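Local coordinates for protein projannalysin (Methanocaldococcus jannaschii, PDB 4JIX) that is the zymogen of a minimal zinc metallopeptidase, a minigluzincin, and probably hydrolyses peptide bonds once activated, at residues 10-15 with 67-72; 17-22 with 71-76; 43-48 with 79-84; 90-93 with 99-102. The protein carries 1 engineered substitution. All blocks are in the same frame, centred on the assembly; numbering follows the deposited sequence.

Interaction 1. Residues 10-15 with 67-72. With ZN (zinc ion), chain C.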
loop_
_atom_site.group_PDB
_atom_site.type_symbol
_atom_site.label_atom_id
_atom_site.label_comp_id
_atom_site.label_asym_id
_atom_site.label_seq_id
_atom_site.Cartn_x
_atom_site.Cartn_y
_atom_site.Cartn_z
ATOM N N LYS A 10 -1.323 13.388 -15.845
ATOM C CA LYS A 10 -0.781 12.684 -17.006
ATOM C C LYS A 10 -1.661 11.468 -17.263
ATOM O O LYS A 10 -2.059 10.802 -16.305
ATOM C CB LYS A 10 0.686 12.265 -16.755
ATOM C CG LYS A 10 1.419 11.774 -18.009
ATOM C CD LYS A 10 2.870 11.375 -17.740
ATOM C CE LYS A 10 3.840 12.535 -17.827
ATOM N NZ LYS A 10 5.164 12.196 -17.238
ATOM N N ASP A 11 -2.008 11.209 -18.529
ATOM C CA ASP A 11 -2.824 10.054 -18.902
ATOM C C ASP A 11 -2.086 8.778 -18.522
ATOM O O ASP A 11 -0.865 8.698 -18.693
ATOM C CB ASP A 11 -3.149 10.067 -20.395
ATOM C CG ASP A 11 -4.340 9.206 -20.761
ATOM O OD1 ASP A 11 -4.192 7.959 -20.785
ATOM O OD2 ASP A 11 -5.413 9.779 -21.064
ATOM N N ILE A 12 -2.817 7.805 -17.965
ATOM C CA ILE A 12 -2.258 6.534 -17.509
ATOM C C ILE A 12 -1.457 5.842 -18.636
ATOM O O ILE A 12 -0.366 5.352 -18.364
ATOM C CB ILE A 12 -3.356 5.613 -16.895
ATOM C CG1 ILE A 12 -2.751 4.397 -16.169
ATOM C CG2 ILE A 12 -4.476 5.241 -17.885
ATOM C CD1 ILE A 12 -1.997 4.787 -14.832
ATOM N N LYS A 13 -1.950 5.888 -19.890
ATOM C CA LYS A 13 -1.279 5.292 -21.052
ATOM C C LYS A 13 0.087 5.950 -21.296
ATOM O O LYS A 13 1.039 5.251 -21.636
ATOM C CB LYS A 13 -2.159 5.375 -22.318
ATOM C CG LYS A 13 -3.623 4.930 -22.139
ATOM C CD LYS A 13 -3.812 3.447 -21.760
ATOM C CE LYS A 13 -5.153 3.204 -21.104
ATOM N NZ LYS A 13 -5.500 1.760 -21.058
ATOM N N ASP A 14 0.198 7.277 -21.066
ATOM C CA ASP A 14 1.456 8.018 -21.215
ATOM C C ASP A 14 2.470 7.606 -20.147
ATOM O O ASP A 14 3.661 7.511 -20.461
ATOM C CB ASP A 14 1.221 9.538 -21.166
ATOM C CG ASP A 14 0.394 10.106 -22.309
ATOM O OD1 ASP A 14 -0.145 11.228 -22.151
ATOM O OD2 ASP A 14 0.327 9.457 -23.380
ATOM N N ILE A 15 2.012 7.363 -18.890
ATOM C CA ILE A 15 2.890 6.917 -17.809
ATOM C C ILE A 15 3.472 5.537 -18.189
ATOM O O ILE A 15 4.685 5.322 -18.074
ATOM C CB ILE A 15 2.175 6.881 -16.418
ATOM C CG1 ILE A 15 1.603 8.281 -16.026
ATOM C CG2 ILE A 15 3.123 6.337 -15.336
ATOM C CD1 ILE A 15 0.634 8.288 -14.771
ATOM N N TYR A 67 5.822 4.396 -9.935
ATOM C CA TYR A 67 6.533 3.393 -9.136
ATOM C C TYR A 67 5.873 2.009 -9.240
ATOM O O TYR A 67 6.581 1.001 -9.349
ATOM C CB TYR A 67 6.596 3.820 -7.651
ATOM C CG TYR A 67 7.468 2.898 -6.815
ATOM C CD1 TYR A 67 8.843 3.110 -6.711
ATOM C CD2 TYR A 67 6.925 1.785 -6.169
ATOM C CE1 TYR A 67 9.656 2.242 -5.979
ATOM C CE2 TYR A 67 7.729 0.913 -5.431
ATOM C CZ TYR A 67 9.092 1.153 -5.333
ATOM O OH TYR A 67 9.898 0.297 -4.621
ATOM N N ILE A 68 4.528 1.973 -9.157
ATOM C CA ILE A 68 3.707 0.757 -9.204
ATOM C C ILE A 68 3.872 0.083 -10.582
ATOM O O ILE A 68 4.116 -1.120 -10.645
ATOM C CB ILE A 68 2.218 1.121 -8.897
ATOM C CG1 ILE A 68 2.003 1.442 -7.391
ATOM C CG2 ILE A 68 1.245 0.034 -9.366
ATOM C CD1 ILE A 68 0.647 2.262 -7.118
ATOM N N ILE A 69 3.719 0.863 -11.668
ATOM C CA ILE A 69 3.839 0.369 -13.044
ATOM C C ILE A 69 5.279 -0.091 -13.289
ATOM O O ILE A 69 5.472 -1.141 -13.904
ATOM C CB ILE A 69 3.372 1.432 -14.077
ATOM C CG1 ILE A 69 1.858 1.726 -13.927
ATOM C CG2 ILE A 69 3.695 0.989 -15.524
ATOM C CD1 ILE A 69 1.403 3.097 -14.533
ATOM N N LEU A 70 6.283 0.698 -12.826
ATOM C CA LEU A 70 7.706 0.356 -12.936
ATOM C C LEU A 70 7.968 -1.011 -12.303
ATOM O O LEU A 70 8.674 -1.820 -12.898
ATOM C CB LEU A 70 8.592 1.420 -12.262
ATOM C CG LEU A 70 10.120 1.204 -12.299
ATOM C CD1 LEU A 70 10.701 1.296 -13.738
ATOM C CD2 LEU A 70 10.837 2.195 -11.374
ATOM N N HIS A 71 7.396 -1.271 -11.119
ATOM C CA HIS A 71 7.562 -2.569 -10.451
ATOM C C HIS A 71 7.111 -3.719 -11.377
ATOM O O HIS A 71 7.864 -4.665 -11.586
ATOM C CB HIS A 71 6.773 -2.630 -9.117
ATOM C CG HIS A 71 6.988 -3.919 -8.368
ATOM N ND1 HIS A 71 7.907 -4.012 -7.340
ATOM C CD2 HIS A 71 6.423 -5.134 -8.561
ATOM C CE1 HIS A 71 7.846 -5.267 -6.910
ATOM N NE2 HIS A 71 6.991 -5.993 -7.643
ATOM N N GLU A 72 5.890 -3.637 -11.913
ATOM C CA GLU A 72 5.360 -4.711 -12.773
ATOM C C GLU A 72 6.166 -4.910 -14.050
ATOM O O GLU A 72 6.312 -6.041 -14.523
ATOM C CB GLU A 72 3.910 -4.416 -13.188
ATOM C CG GLU A 72 2.987 -4.034 -12.047
ATOM C CD GLU A 72 2.858 -5.075 -10.962
ATOM O OE1 GLU A 72 3.176 -6.258 -11.215
ATOM O OE2 GLU A 72 2.483 -4.690 -9.835
HETATM ZN ZN ZN C . 6.771 -8.065 -7.603
HETATM O O HOH W 1 5.663 -7.893 -5.731
#

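Interaction 2. Residues 17-22 with 71-76. With ZN (zinc ion), chain C.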
loop_
_atom_site.group_PDB
_atom_site.type_symbol
_atom_site.label_atom_id
_atom_site.label_comp_id
_atom_site.label_asym_id
_atom_site.label_seq_id
_atom_site.Cartn_x
_atom_site.Cartn_y
_atom_site.Cartn_z
ATOM N N ASN A 17 3.721 4.105 -21.285
ATOM C CA ASN A 17 4.584 4.202 -22.466
ATOM C C ASN A 17 5.970 4.768 -22.140
ATOM O O ASN A 17 6.953 4.267 -22.676
ATOM C CB ASN A 17 3.909 5.007 -23.590
ATOM C CG ASN A 17 2.748 4.251 -24.198
ATOM O OD1 ASN A 17 2.615 3.040 -24.046
ATOM N ND2 ASN A 17 1.861 4.937 -24.876
ATOM N N GLU A 18 6.053 5.749 -21.227
ATOM C CA GLU A 18 7.316 6.349 -20.796
ATOM C C GLU A 18 8.217 5.304 -20.105
ATOM O O GLU A 18 9.428 5.298 -20.322
ATOM C CB GLU A 18 7.048 7.536 -19.857
ATOM C CG GLU A 18 6.703 8.819 -20.598
ATOM C CD GLU A 18 6.167 9.976 -19.770
ATOM O OE1 GLU A 18 6.103 9.853 -18.526
ATOM O OE2 GLU A 18 5.803 11.012 -20.377
ATOM N N ILE A 19 7.619 4.407 -19.304
ATOM C CA ILE A 19 8.343 3.337 -18.595
ATOM C C ILE A 19 8.784 2.259 -19.597
ATOM O O ILE A 19 9.933 1.819 -19.539
ATOM C CB ILE A 19 7.514 2.767 -17.414
ATOM C CG1 ILE A 19 7.351 3.852 -16.321
ATOM C CG2 ILE A 19 8.148 1.489 -16.816
ATOM C CD1 ILE A 19 6.131 3.658 -15.361
ATOM N N LEU A 20 7.898 1.860 -20.531
ATOM C CA LEU A 20 8.278 0.898 -21.582
ATOM C C LEU A 20 9.464 1.442 -22.381
ATOM O O LEU A 20 10.367 0.679 -22.709
ATOM C CB LEU A 20 7.107 0.579 -22.525
ATOM C CG LEU A 20 5.891 -0.134 -21.928
ATOM C CD1 LEU A 20 4.708 -0.023 -22.880
ATOM C CD2 LEU A 20 6.189 -1.636 -21.631
ATOM N N ILE A 21 9.497 2.772 -22.647
ATOM C CA ILE A 21 10.608 3.398 -23.378
ATOM C C ILE A 21 11.889 3.364 -22.512
ATOM O O ILE A 21 12.894 2.839 -22.985
ATOM C CB ILE A 21 10.283 4.840 -23.895
ATOM C CG1 ILE A 21 9.245 4.779 -25.044
ATOM C CG2 ILE A 21 11.566 5.568 -24.391
ATOM C CD1 ILE A 21 8.501 6.167 -25.406
ATOM N N SER A 22 11.831 3.855 -21.236
ATOM C CA SER A 22 13.002 3.907 -20.344
ATOM C C SER A 22 13.562 2.507 -20.045
ATOM O O SER A 22 14.780 2.351 -19.958
ATOM C CB SER A 22 12.682 4.650 -19.048
ATOM O OG SER A 22 11.793 3.905 -18.228
ATOM N N HIS A 71 7.396 -1.271 -11.119
ATOM C CA HIS A 71 7.562 -2.569 -10.451
ATOM C C HIS A 71 7.111 -3.719 -11.377
ATOM O O HIS A 71 7.864 -4.665 -11.586
ATOM C CB HIS A 71 6.773 -2.630 -9.117
ATOM C CG HIS A 71 6.988 -3.919 -8.368
ATOM N ND1 HIS A 71 7.907 -4.012 -7.340
ATOM C CD2 HIS A 71 6.423 -5.134 -8.561
ATOM C CE1 HIS A 71 7.846 -5.267 -6.910
ATOM N NE2 HIS A 71 6.991 -5.993 -7.643
ATOM N N GLU A 72 5.890 -3.637 -11.913
ATOM C CA GLU A 72 5.360 -4.711 -12.773
ATOM C C GLU A 72 6.166 -4.910 -14.050
ATOM O O GLU A 72 6.312 -6.041 -14.523
ATOM C CB GLU A 72 3.910 -4.416 -13.188
ATOM C CG GLU A 72 2.987 -4.034 -12.047
ATOM C CD GLU A 72 2.858 -5.075 -10.962
ATOM O OE1 GLU A 72 3.176 -6.258 -11.215
ATOM O OE2 GLU A 72 2.483 -4.690 -9.835
ATOM N N LEU A 73 6.605 -3.796 -14.650
ATOM C CA LEU A 73 7.283 -3.852 -15.927
ATOM C C LEU A 73 8.738 -4.288 -15.783
ATOM O O LEU A 73 9.255 -4.879 -16.726
ATOM C CB LEU A 73 7.112 -2.542 -16.719
ATOM C CG LEU A 73 5.650 -2.255 -17.182
ATOM C CD1 LEU A 73 5.569 -1.001 -18.026
ATOM C CD2 LEU A 73 5.039 -3.450 -17.973
ATOM N N ILE A 74 9.362 -4.105 -14.600
ATOM C CA ILE A 74 10.708 -4.647 -14.356
ATOM C C ILE A 74 10.602 -6.187 -14.413
ATOM O O ILE A 74 11.399 -6.811 -15.113
ATOM C CB ILE A 74 11.363 -4.135 -13.038
ATOM C CG1 ILE A 74 11.768 -2.646 -13.187
ATOM C CG2 ILE A 74 12.609 -4.998 -12.657
ATOM C CD1 ILE A 74 12.096 -1.973 -11.858
ATOM N N HIS A 75 9.565 -6.778 -13.763
ATOM C CA HIS A 75 9.314 -8.225 -13.810
ATOM C C HIS A 75 9.223 -8.696 -15.270
ATOM O O HIS A 75 9.831 -9.697 -15.631
ATOM C CB HIS A 75 8.003 -8.597 -13.084
ATOM C CG HIS A 75 8.089 -8.598 -11.594
ATOM N ND1 HIS A 75 8.954 -9.440 -10.921
ATOM C CD2 HIS A 75 7.378 -7.887 -10.692
ATOM C CE1 HIS A 75 8.746 -9.215 -9.635
ATOM N NE2 HIS A 75 7.809 -8.289 -9.449
ATOM N N PHE A 76 8.454 -7.969 -16.094
ATOM C CA PHE A 76 8.280 -8.318 -17.493
ATOM C C PHE A 76 9.617 -8.236 -18.232
ATOM O O PHE A 76 9.942 -9.154 -18.991
ATOM C CB PHE A 76 7.216 -7.427 -18.164
ATOM C CG PHE A 76 6.930 -7.763 -19.616
ATOM C CD1 PHE A 76 6.778 -6.753 -20.564
ATOM C CD2 PHE A 76 6.766 -9.089 -20.026
ATOM C CE1 PHE A 76 6.483 -7.062 -21.897
ATOM C CE2 PHE A 76 6.465 -9.395 -21.357
ATOM C CZ PHE A 76 6.338 -8.380 -22.286
HETATM ZN ZN ZN C . 6.771 -8.065 -7.603
HETATM O O HOH W 1 5.663 -7.893 -5.731
#

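Interaction 3. Residues 43-48 with 79-84. With ZN (zinc ion), chain C; SO4 (sulfate ion), chain E.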
loop_
_atom_site.group_PDB
_atom_site.type_symbol
_atom_site.label_atom_id
_atom_site.label_comp_id
_atom_site.label_asym_id
_atom_site.label_seq_id
_atom_site.Cartn_x
_atom_site.Cartn_y
_atom_site.Cartn_z
ATOM N N PHE A 43 0.658 -8.240 -13.177
ATOM C CA PHE A 43 1.117 -8.442 -14.538
ATOM C C PHE A 43 0.993 -9.907 -14.850
ATOM O O PHE A 43 1.510 -10.742 -14.102
ATOM C CB PHE A 43 2.560 -7.949 -14.746
ATOM C CG PHE A 43 2.962 -8.044 -16.195
ATOM C CD1 PHE A 43 2.607 -7.047 -17.098
ATOM C CD2 PHE A 43 3.617 -9.174 -16.682
ATOM C CE1 PHE A 43 2.924 -7.164 -18.454
ATOM C CE2 PHE A 43 3.923 -9.293 -18.040
ATOM C CZ PHE A 43 3.572 -8.290 -18.916
ATOM N N SER A 44 0.338 -10.225 -15.972
ATOM C CA SER A 44 0.204 -11.604 -16.387
ATOM C C SER A 44 1.149 -11.885 -17.545
ATOM O O SER A 44 1.003 -11.273 -18.592
ATOM C CB SER A 44 -1.243 -11.914 -16.773
ATOM O OG SER A 44 -1.309 -13.119 -17.524
ATOM N N PHE A 45 2.114 -12.803 -17.370
ATOM C CA PHE A 45 3.030 -13.201 -18.454
ATOM C C PHE A 45 2.290 -13.987 -19.539
ATOM O O PHE A 45 2.682 -13.934 -20.704
ATOM C CB PHE A 45 4.187 -14.066 -17.919
ATOM C CG PHE A 45 5.297 -13.273 -17.277
ATOM C CD1 PHE A 45 5.257 -12.960 -15.921
ATOM C CD2 PHE A 45 6.385 -12.832 -18.029
ATOM C CE1 PHE A 45 6.281 -12.205 -15.330
ATOM C CE2 PHE A 45 7.417 -12.096 -17.434
ATOM C CZ PHE A 45 7.368 -11.798 -16.089
ATOM N N LYS A 46 1.226 -14.705 -19.152
ATOM C CA LYS A 46 0.419 -15.533 -20.057
ATOM C C LYS A 46 -0.271 -14.656 -21.126
ATOM O O LYS A 46 -0.185 -14.976 -22.316
ATOM C CB LYS A 46 -0.613 -16.342 -19.245
ATOM C CG LYS A 46 -1.439 -17.337 -20.065
ATOM C CD LYS A 46 -2.474 -18.021 -19.188
ATOM C CE LYS A 46 -3.338 -18.969 -19.982
ATOM N NZ LYS A 46 -4.304 -19.692 -19.113
ATOM N N THR A 47 -0.899 -13.532 -20.713
ATOM C CA THR A 47 -1.586 -12.655 -21.674
ATOM C C THR A 47 -0.848 -11.336 -21.920
ATOM O O THR A 47 -1.315 -10.547 -22.745
ATOM C CB THR A 47 -3.026 -12.363 -21.226
ATOM O OG1 THR A 47 -2.999 -11.741 -19.942
ATOM C CG2 THR A 47 -3.911 -13.609 -21.222
ATOM N N LYS A 48 0.305 -11.101 -21.237
ATOM C CA LYS A 48 1.096 -9.854 -21.337
ATOM C C LYS A 48 0.175 -8.672 -20.998
ATOM O O LYS A 48 0.083 -7.700 -21.743
ATOM C CB LYS A 48 1.769 -9.711 -22.722
ATOM C CG LYS A 48 3.111 -10.424 -22.790
ATOM C CD LYS A 48 3.363 -11.096 -24.135
ATOM C CE LYS A 48 4.686 -11.839 -24.175
ATOM N NZ LYS A 48 4.748 -12.974 -23.203
ATOM N N LYS A 79 11.973 -11.149 -17.127
ATOM C CA LYS A 79 11.300 -12.443 -17.287
ATOM C C LYS A 79 11.386 -13.255 -15.975
ATOM O O LYS A 79 11.796 -14.422 -15.967
ATOM C CB LYS A 79 11.864 -13.240 -18.497
ATOM C CG LYS A 79 11.791 -12.485 -19.854
ATOM C CD LYS A 79 10.335 -12.248 -20.326
ATOM C CE LYS A 79 10.213 -11.524 -21.656
ATOM N NZ LYS A 79 10.583 -10.096 -21.560
ATOM N N SER A 80 11.021 -12.603 -14.858
ATOM C CA SER A 80 11.029 -13.237 -13.540
ATOM C C SER A 80 9.949 -12.649 -12.674
ATOM O O SER A 80 9.813 -11.432 -12.625
ATOM C CB SER A 80 12.383 -13.062 -12.853
ATOM O OG SER A 80 12.373 -13.649 -11.559
ATOM N N ILE A 81 9.195 -13.510 -11.973
ATOM C CA ILE A 81 8.170 -13.068 -11.020
ATOM C C ILE A 81 8.832 -12.739 -9.658
ATOM O O ILE A 81 8.158 -12.262 -8.748
ATOM C CB ILE A 81 7.037 -14.115 -10.862
ATOM C CG1 ILE A 81 7.567 -15.423 -10.224
ATOM C CG2 ILE A 81 6.319 -14.348 -12.214
ATOM C CD1 ILE A 81 6.482 -16.342 -9.620
ATOM N N ASN A 82 10.147 -13.003 -9.524
ATOM C CA ASN A 82 10.880 -12.798 -8.277
ATOM C C ASN A 82 11.542 -11.413 -8.194
ATOM O O ASN A 82 11.582 -10.670 -9.177
ATOM C CB ASN A 82 11.929 -13.902 -8.094
ATOM C CG ASN A 82 11.334 -15.292 -8.031
ATOM O OD1 ASN A 82 10.209 -15.487 -7.576
ATOM N ND2 ASN A 82 12.078 -16.294 -8.480
ATOM N N HIS A 83 12.005 -11.067 -6.989
ATOM C CA HIS A 83 12.676 -9.801 -6.702
ATOM C C HIS A 83 14.139 -10.095 -6.347
ATOM O O HIS A 83 14.618 -9.727 -5.275
ATOM C CB HIS A 83 11.952 -9.023 -5.585
ATOM C CG HIS A 83 10.471 -8.919 -5.777
ATOM N ND1 HIS A 83 9.594 -9.585 -4.951
ATOM C CD2 HIS A 83 9.765 -8.215 -6.689
ATOM C CE1 HIS A 83 8.383 -9.296 -5.399
ATOM N NE2 HIS A 83 8.440 -8.474 -6.449
ATOM N N GLY A 84 14.829 -10.790 -7.239
ATOM C CA GLY A 84 16.237 -11.120 -7.022
ATOM C C GLY A 84 17.162 -9.938 -7.264
ATOM O O GLY A 84 16.711 -8.793 -7.381
HETATM ZN ZN ZN C . 6.771 -8.065 -7.603
HETATM S S SO4 E . -4.806 -13.820 -17.350
HETATM O O1 SO4 E . -4.593 -12.560 -18.065
HETATM O O2 SO4 E . -3.601 -14.644 -17.425
HETATM O O3 SO4 E . -5.105 -13.534 -15.951
HETATM O O4 SO4 E . -5.935 -14.538 -17.942
HETATM O O HOH W 1 5.663 -7.893 -5.731
#

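Interaction 4. Residues 90-93 with 99-102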
loop_
_atom_site.group_PDB
_atom_site.type_symbol
_atom_site.label_atom_id
_atom_site.label_comp_id
_atom_site.label_asym_id
_atom_site.label_seq_id
_atom_site.Cartn_x
_atom_site.Cartn_y
_atom_site.Cartn_z
ATOM N N GLU A 90 17.713 -3.430 -12.020
ATOM C CA GLU A 90 16.885 -2.563 -12.868
ATOM C C GLU A 90 16.286 -1.422 -12.067
ATOM O O GLU A 90 16.309 -0.281 -12.523
ATOM C CB GLU A 90 15.752 -3.338 -13.565
ATOM C CG GLU A 90 16.213 -4.446 -14.495
ATOM C CD GLU A 90 16.966 -4.034 -15.747
ATOM O OE1 GLU A 90 16.763 -2.895 -16.232
ATOM O OE2 GLU A 90 17.733 -4.877 -16.266
ATOM N N LEU A 91 15.761 -1.729 -10.869
ATOM C CA LEU A 91 15.135 -0.755 -9.985
ATOM C C LEU A 91 16.122 0.338 -9.541
ATOM O O LEU A 91 15.729 1.502 -9.469
ATOM C CB LEU A 91 14.545 -1.475 -8.758
ATOM C CG LEU A 91 13.797 -0.633 -7.717
ATOM C CD1 LEU A 91 12.645 0.160 -8.354
ATOM C CD2 LEU A 91 13.267 -1.528 -6.599
ATOM N N ARG A 92 17.393 -0.028 -9.297
ATOM C CA ARG A 92 18.425 0.910 -8.838
ATOM C C ARG A 92 18.793 1.979 -9.870
ATOM O O ARG A 92 19.383 2.993 -9.485
ATOM C CB ARG A 92 19.695 0.180 -8.357
ATOM C CG ARG A 92 19.533 -0.479 -6.980
ATOM C CD ARG A 92 19.039 0.462 -5.879
ATOM N NE ARG A 92 18.540 -0.312 -4.747
ATOM C CZ ARG A 92 17.259 -0.477 -4.439
ATOM N NH1 ARG A 92 16.316 0.149 -5.129
ATOM N NH2 ARG A 92 16.913 -1.229 -3.406
ATOM N N ASN A 93 18.418 1.788 -11.152
ATOM C CA ASN A 93 18.637 2.786 -12.202
ATOM C C ASN A 93 17.604 3.913 -12.061
ATOM O O ASN A 93 17.730 4.943 -12.710
ATOM C CB ASN A 93 18.547 2.144 -13.600
ATOM C CG ASN A 93 19.675 1.199 -13.936
ATOM O OD1 ASN A 93 20.838 1.405 -13.570
ATOM N ND2 ASN A 93 19.367 0.161 -14.688
ATOM N N GLU A 99 14.806 5.761 -1.240
ATOM C CA GLU A 99 13.752 6.343 -2.074
ATOM C C GLU A 99 12.604 5.350 -2.275
ATOM O O GLU A 99 11.448 5.765 -2.248
ATOM C CB GLU A 99 14.309 6.787 -3.430
ATOM C CG GLU A 99 15.127 8.059 -3.317
ATOM C CD GLU A 99 15.889 8.481 -4.557
ATOM O OE1 GLU A 99 16.155 7.618 -5.425
ATOM O OE2 GLU A 99 16.266 9.671 -4.633
ATOM N N CYS A 100 12.915 4.049 -2.452
ATOM C CA CYS A 100 11.898 3.001 -2.600
ATOM C C CYS A 100 11.080 2.867 -1.319
ATOM O O CYS A 100 9.861 2.774 -1.395
ATOM C CB CYS A 100 12.531 1.667 -2.984
ATOM S SG CYS A 100 13.147 1.616 -4.678
ATOM N N ASP A 101 11.745 2.858 -0.150
ATOM C CA ASP A 101 11.067 2.753 1.157
ATOM C C ASP A 101 10.098 3.923 1.346
ATOM O O ASP A 101 8.979 3.724 1.831
ATOM C CB ASP A 101 12.097 2.721 2.306
ATOM C CG ASP A 101 12.918 1.448 2.385
ATOM O OD1 ASP A 101 12.539 0.452 1.733
ATOM O OD2 ASP A 101 13.897 1.426 3.152
ATOM N N GLU A 102 10.528 5.134 0.930
ATOM C CA GLU A 102 9.732 6.368 1.026
ATOM C C GLU A 102 8.461 6.311 0.201
ATOM O O GLU A 102 7.395 6.646 0.713
ATOM C CB GLU A 102 10.535 7.578 0.538
ATOM C CG GLU A 102 11.575 8.105 1.487
ATOM C CD GLU A 102 12.072 9.430 0.949
ATOM O OE1 GLU A 102 12.810 9.419 -0.064
ATOM O OE2 GLU A 102 11.593 10.475 1.442
#

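Interaction 1. Residues 10-15 with 67-72
Ile15 and Ile69 mark the nearest backbone approach, with CA atoms 8.2 Å apart, a spacing bridged entirely by side chains. Residues 10-15 run from a loop into the first turn of helix 12-22, whereas 67-72 are helical throughout and belong to helix 62-78. The start of the shorter helix is well defined: Asp11 is its N-cap, and Asp11 OD1 accepts from Lys13 N at 3.2 Å (N-H...O 156°), using the lone pair turned away from OD2. Asp11 O also receives the backbone bond from Ile15 N.

Across the interface a single methyl does the touching on the 62-78 side. Ile69 CD1 lies 3.8 Å from Ile15 CG2 and, at an equal 3.8 Å, from Ile12 CD1, so it meets methyls from two residues of the capped turn. Ile15 and Ile69 each direct CB at the other helix, and their side chains meet at about a right angle. Ile12 starts out beside the interface and needs its full length: with CG1 anti to the backbone N (chi1 -169°), its CD1 is carried over to Ile69.

Helix 62-78 is the HExxH helix of the metallopeptidase, and His71, on a different face from Ile69, binds zinc through NE2 at 2.1 Å. The apolar contact therefore lies behind the metal site. Leu50 and Leu52 of strand 49-53 also pack on Ile69, and Leu52 reaches Ile12, which joins the helix pair to the sheet. On the metal side, Ile112 of the second subunit packs against His71 and Glu72.

Interaction 2. Residues 17-22 with 71-76
Leu73 CD1 carries this contact, touched by Leu20 and Ile19, two neighbouring residues of helix 12-22. Leu20 CD2 lies 3.7 Å from Leu73 CD1, and Leu20 CG follows at 4.0 Å from the same methyl. From the other residue, Ile19 CG2 stands 3.8 Å from Leu73 CD1 and 4.2 Å from Leu73 CB. Ile19 crosses the leucine at about a right angle, while Leu20 runs across it on a slant. Leu73 points its CB at the opposite helix, and a nearly straight chi2 (-176°) extends CD1 into the gap between the backbones, whose closest CA atoms, those of Leu20 and Leu73, are 7.5 Å apart.

Beyond this cluster the packing thins quickly. Phe76, one turn on, also directs its CB at helix 12-22, yet Phe76 CD1 stays 5.3 Å from Leu20 CD2; the ring turns instead to Ile25, Glu27, Ile29 and the ring of Phe43. Leu20 is only partly covered and also meets Ile25. The outward side of helix 12-22, with Asn17, Glu18 and Ile21, is exposed in the assembly; there Glu18 forms a salt bridge with Lys10.

Around the helix axis from Leu73 the character changes to polar. His75, four residues after His71 on the HExxH helix, joins it on the zinc, with His75 NE2 at 2.1 Å from the metal. His75 ND1 is hydrogen-bonded to Ser80 O, which would help fix its ring. The chemistry implies a helix with two roles: purely apolar packing on helix 12-22, and metal ligation on another face.

Interaction 3. Residues 43-48 with 79-84
Phe45 reaches from the beta hairpin of strands 41-44 and 49-53 to the loop after the HExxH helix, the loop that supplies the third zinc-binding histidine, His83. Its CB points at that loop from a backbone that stays distant, the nearest CA pair, Phe45 and Lys79, being 8.4 Å apart. From CG the ring splits into two branches. On one, CD1 approaches Ile81 CG2 and CE1 comes closer, 3.8 Å from Ile81 CG2. On the other, CE2 lies 3.9 Å from Lys79 CA and 4.1 Å from Lys79 CD. At the tip, CZ meets the backbone, 3.9 Å from Ser80 N. All three residues approach the ring obliquely, while Phe43 CE2 sits 4.2 Å above the plane, over the ring centre.

Lys79, where the helix ends with positive phi, bends its chain at chi2 (-66°); its NZ is hydrogen-bonded to Phe76 O and forms a salt bridge with Glu27. The loop beyond is shaped by an ST turn, Asn82 N donating to Ser80 OG. In the hairpin turn Thr47 N donates to Ser44 OG, an ST motif. A sulfate, probably from the crystallisation liquor and also bound by Arg51, accepts from Ser44 OG at its O2 and from Thr47 OG1 at its O1, the latter at 2.6 Å.

Interaction 4. Residues 90-93 with 99-102
Cys100 carries most of this small interface, with Leu91 and Arg92 sharing the opposite side. Its CB is directed at residues 90-93, where SG meets both neighbours. Leu91 lies alongside the sulfur with its whole branch: CD2 is 3.7 Å, CG 3.8 Å and CD1 4.0 Å from Cys100 SG. The leucine achieves this with CG anti to the backbone N (chi1 -178°) and CB aimed at the partner helix, even though the nearest CA atoms, those of Leu91 and Cys100, are 8.9 Å apart.

Arg92 behaves differently. Its CB leaves in the other direction, and a bend at chi2 (-53°) brings the guanidinium back, so that NH1 stands 3.5 Å from Cys100 SG. The sulfur lies at the edge of the guanidinium, near its plane. NH1 finds its hydrogen-bond acceptor in Phe95 O, within the linker, which holds this end of the arginine in place.

Tyr67 closes on Cys100 and Ile74 on Leu91, both from helix 62-78. The arrangement is thus two helices joined by a short linker, 85-91 and 97-111, meeting over that linker and packing on the zinc-binding HExxH helix.

Overall arrangement
Three of the four interactions end on the HExxH helix 62-78 or the loop just after it. Interactions 1 and 2 are successive turns of one pairing with helix 12-22, centres about 8 Å apart, and share His71 and Glu72. Interaction 3, about 12 Å from interaction 2 centre to centre, crosses both along the chain and joins the hairpin of the three-stranded sheet to the loop bearing His83; the three together supply the zinc histidines. Interaction 4 follows in series, its centre about 19 Å from that of interaction 3, and touches interactions 1 and 2 through Tyr67, Leu70 and Ile74. The metal-binding helix is packed on different faces by helix 12-22, the sheet and the C-terminal helices.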